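PDB 4DTH: VgrG protein from Vibrio cholerae, which carries an actin cross-linking toxin domain that binds ATP and magnesium and probably joins G-actin monomers covalently. Local coordinates for residues Tyr69-Ser74 with Ser125-Leu130. Residues are numbered along the deposited sequence; the frame is centred on the assembly and turned at random.
Sequences YQRPPS and SNHQPL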
loop_
_atom_site.group_PDB
_atom_site.type_symbol
_atom_site.label_atom_id
_atom_site.label_comp_id
_atom_site.label_asym_id
_atom_site.label_seq_id
_atom_site.Cartn_x
_atom_site.Cartn_y
_atom_site.Cartn_z
ATOM N N TYR A 69 -18.961 -17.586 -6.135
ATOM C CA TYR A 69 -19.196 -17.630 -7.574
ATOM C C TYR A 69 -20.130 -18.764 -7.903
ATOM O O TYR A 69 -19.954 -19.879 -7.405
ATOM C CB TYR A 69 -17.867 -17.810 -8.329
ATOM C CG TYR A 69 -18.003 -17.995 -9.830
ATOM C CD1 TYR A 69 -18.417 -16.943 -10.649
ATOM C CD2 TYR A 69 -17.672 -19.203 -10.436
ATOM C CE1 TYR A 69 -18.495 -17.092 -12.036
ATOM C CE2 TYR A 69 -17.760 -19.368 -11.821
ATOM C CZ TYR A 69 -18.181 -18.313 -12.615
ATOM O OH TYR A 69 -18.264 -18.464 -13.982
ATOM N N GLN A 70 -21.114 -18.479 -8.752
ATOM C CA GLN A 70 -22.047 -19.480 -9.255
ATOM C C GLN A 70 -21.958 -19.428 -10.770
ATOM O O GLN A 70 -22.283 -18.399 -11.375
ATOM C CB GLN A 70 -23.496 -19.238 -8.773
ATOM C CG GLN A 70 -23.676 -19.331 -7.245
ATOM C CD GLN A 70 -23.210 -20.653 -6.652
ATOM O OE1 GLN A 70 -23.478 -21.748 -7.178
ATOM N NE2 GLN A 70 -22.486 -20.572 -5.544
ATOM N N ARG A 71 -21.466 -20.531 -11.366
ATOM C CA ARG A 71 -21.348 -20.666 -12.813
ATOM C C ARG A 71 -22.754 -20.539 -13.404
ATOM O O ARG A 71 -23.625 -21.325 -13.019
ATOM C CB ARG A 71 -20.755 -22.049 -13.173
ATOM C CG ARG A 71 -20.566 -22.302 -14.676
ATOM C CD ARG A 71 -19.372 -21.538 -15.159
ATOM N NE ARG A 71 -19.071 -21.660 -16.585
ATOM C CZ ARG A 71 -18.057 -21.005 -17.141
ATOM N NH1 ARG A 71 -17.277 -20.228 -16.400
ATOM N NH2 ARG A 71 -17.815 -21.120 -18.439
ATOM N N PRO A 72 -23.015 -19.561 -14.305
ATOM C CA PRO A 72 -24.354 -19.466 -14.904
ATOM C C PRO A 72 -24.754 -20.799 -15.555
ATOM O O PRO A 72 -23.915 -21.426 -16.216
ATOM C CB PRO A 72 -24.205 -18.349 -15.940
ATOM C CG PRO A 72 -23.073 -17.529 -15.437
ATOM C CD PRO A 72 -22.115 -18.531 -14.863
ATOM N N PRO A 73 -25.990 -21.296 -15.306
ATOM C CA PRO A 73 -26.395 -22.594 -15.876
ATOM C C PRO A 73 -26.241 -22.717 -17.389
ATOM O O PRO A 73 -25.877 -23.783 -17.866
ATOM C CB PRO A 73 -27.855 -22.741 -15.427
ATOM C CG PRO A 73 -27.961 -21.891 -14.223
ATOM C CD PRO A 73 -27.079 -20.712 -14.497
ATOM N N SER A 74 -26.445 -21.615 -18.135
ATOM C CA SER A 74 -26.302 -21.591 -19.590
ATOM C C SER A 74 -24.844 -21.718 -20.068
ATOM O O SER A 74 -24.603 -21.875 -21.266
ATOM C CB SER A 74 -26.967 -20.350 -20.178
ATOM O OG SER A 74 -26.218 -19.179 -19.897
ATOM N N SER A 125 -15.802 -13.669 -24.622
ATOM C CA SER A 125 -15.282 -14.772 -23.838
ATOM C C SER A 125 -15.732 -14.636 -22.389
ATOM O O SER A 125 -14.962 -14.918 -21.483
ATOM C CB SER A 125 -13.760 -14.822 -23.950
ATOM O OG SER A 125 -13.392 -15.102 -25.291
ATOM N N ASN A 126 -16.983 -14.186 -22.168
ATOM C CA ASN A 126 -17.487 -14.004 -20.804
ATOM C C ASN A 126 -17.438 -15.315 -20.012
ATOM O O ASN A 126 -17.744 -16.375 -20.566
ATOM C CB ASN A 126 -18.893 -13.402 -20.805
ATOM C CG ASN A 126 -19.166 -12.585 -19.559
ATOM O OD1 ASN A 126 -18.274 -11.937 -19.000
ATOM N ND2 ASN A 126 -20.415 -12.570 -19.124
ATOM N N HIS A 127 -16.993 -15.237 -18.740
ATOM C CA HIS A 127 -16.846 -16.397 -17.835
ATOM C C HIS A 127 -15.739 -17.368 -18.258
ATOM O O HIS A 127 -15.815 -18.561 -17.976
ATOM C CB HIS A 127 -18.185 -17.107 -17.573
ATOM C CG HIS A 127 -19.159 -16.285 -16.790
ATOM N ND1 HIS A 127 -19.206 -16.349 -15.409
ATOM C CD2 HIS A 127 -20.128 -15.445 -17.222
ATOM C CE1 HIS A 127 -20.181 -15.534 -15.043
ATOM N NE2 HIS A 127 -20.773 -14.974 -16.098
ATOM N N GLN A 128 -14.699 -16.830 -18.910
ATOM C CA GLN A 128 -13.541 -17.618 -19.320
ATOM C C GLN A 128 -12.273 -16.988 -18.760
ATOM O O GLN A 128 -12.235 -15.762 -18.549
ATOM C CB GLN A 128 -13.422 -17.669 -20.845
ATOM C CG GLN A 128 -14.445 -18.555 -21.504
ATOM C CD GLN A 128 -14.414 -18.261 -22.962
ATOM O OE1 GLN A 128 -13.402 -18.311 -23.635
ATOM N NE2 GLN A 128 -15.498 -17.816 -23.461
ATOM N N PRO A 129 -11.191 -17.793 -18.565
ATOM C CA PRO A 129 -9.953 -17.175 -18.081
ATOM C C PRO A 129 -9.353 -16.284 -19.155
ATOM O O PRO A 129 -9.593 -16.487 -20.356
ATOM C CB PRO A 129 -9.016 -18.363 -17.828
ATOM C CG PRO A 129 -9.564 -19.486 -18.600
ATOM C CD PRO A 129 -11.025 -19.254 -18.793
ATOM N N LEU A 130 -8.556 -15.310 -18.717
ATOM C CA LEU A 130 -7.776 -14.442 -19.587
ATOM C C LEU A 130 -6.685 -15.332 -20.177
ATOM O O LEU A 130 -6.172 -16.212 -19.473
ATOM C CB LEU A 130 -7.072 -13.378 -18.724
ATOM C CG LEU A 130 -7.436 -11.911 -18.850
ATOM C CD1 LEU A 130 -6.255 -11.055 -18.420
ATOM C CD2 LEU A 130 -7.812 -11.514 -20.272
#
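The hydroxyl of Tyr-69 is gripped from two sides of the contact: OH lies 2.7 Å from His-127 ND1, a hydrogen bond in which either atom could be the donor, and it accepts a second one from Arg-71 NH1 at 3.2 Å. His-127 sits in a type II beta turn, Ser-125 to Gln-128, that follows helix 101-124; backbone bonds of both His-127 and Gln-128 to Ile-151 make a G1 beta bulge with strand 150-153. Through Tyr-69, Arg-71 and Pro-72 the loop after strand 56-68 is joined to this turn, the centre of the contact lying about 31 Å from the centre of the chain. The imidazole and phenol meet rim to rim, their planes 33° apart. His-127 NE2 hydrogen-bonds to Ser-158 O, so both ring nitrogens are engaged, which should hold the ring's rotation. Pro-72 lies over one imidazole face, its CG 3.7 Å from the centroid and 24° off the normal, a CH-pi contact. Arg-71 extends with CG anti to the backbone N, then bends at chi2 (75°), which carries the guanidinium past the His-127 side chain. There Arg-71 NH1 donates to a lone pair of His-127 O, in the carbonyl plane, at 2.7 Å, while Arg-71 NH2 adds a weak bond to that same O at 3.3 Å.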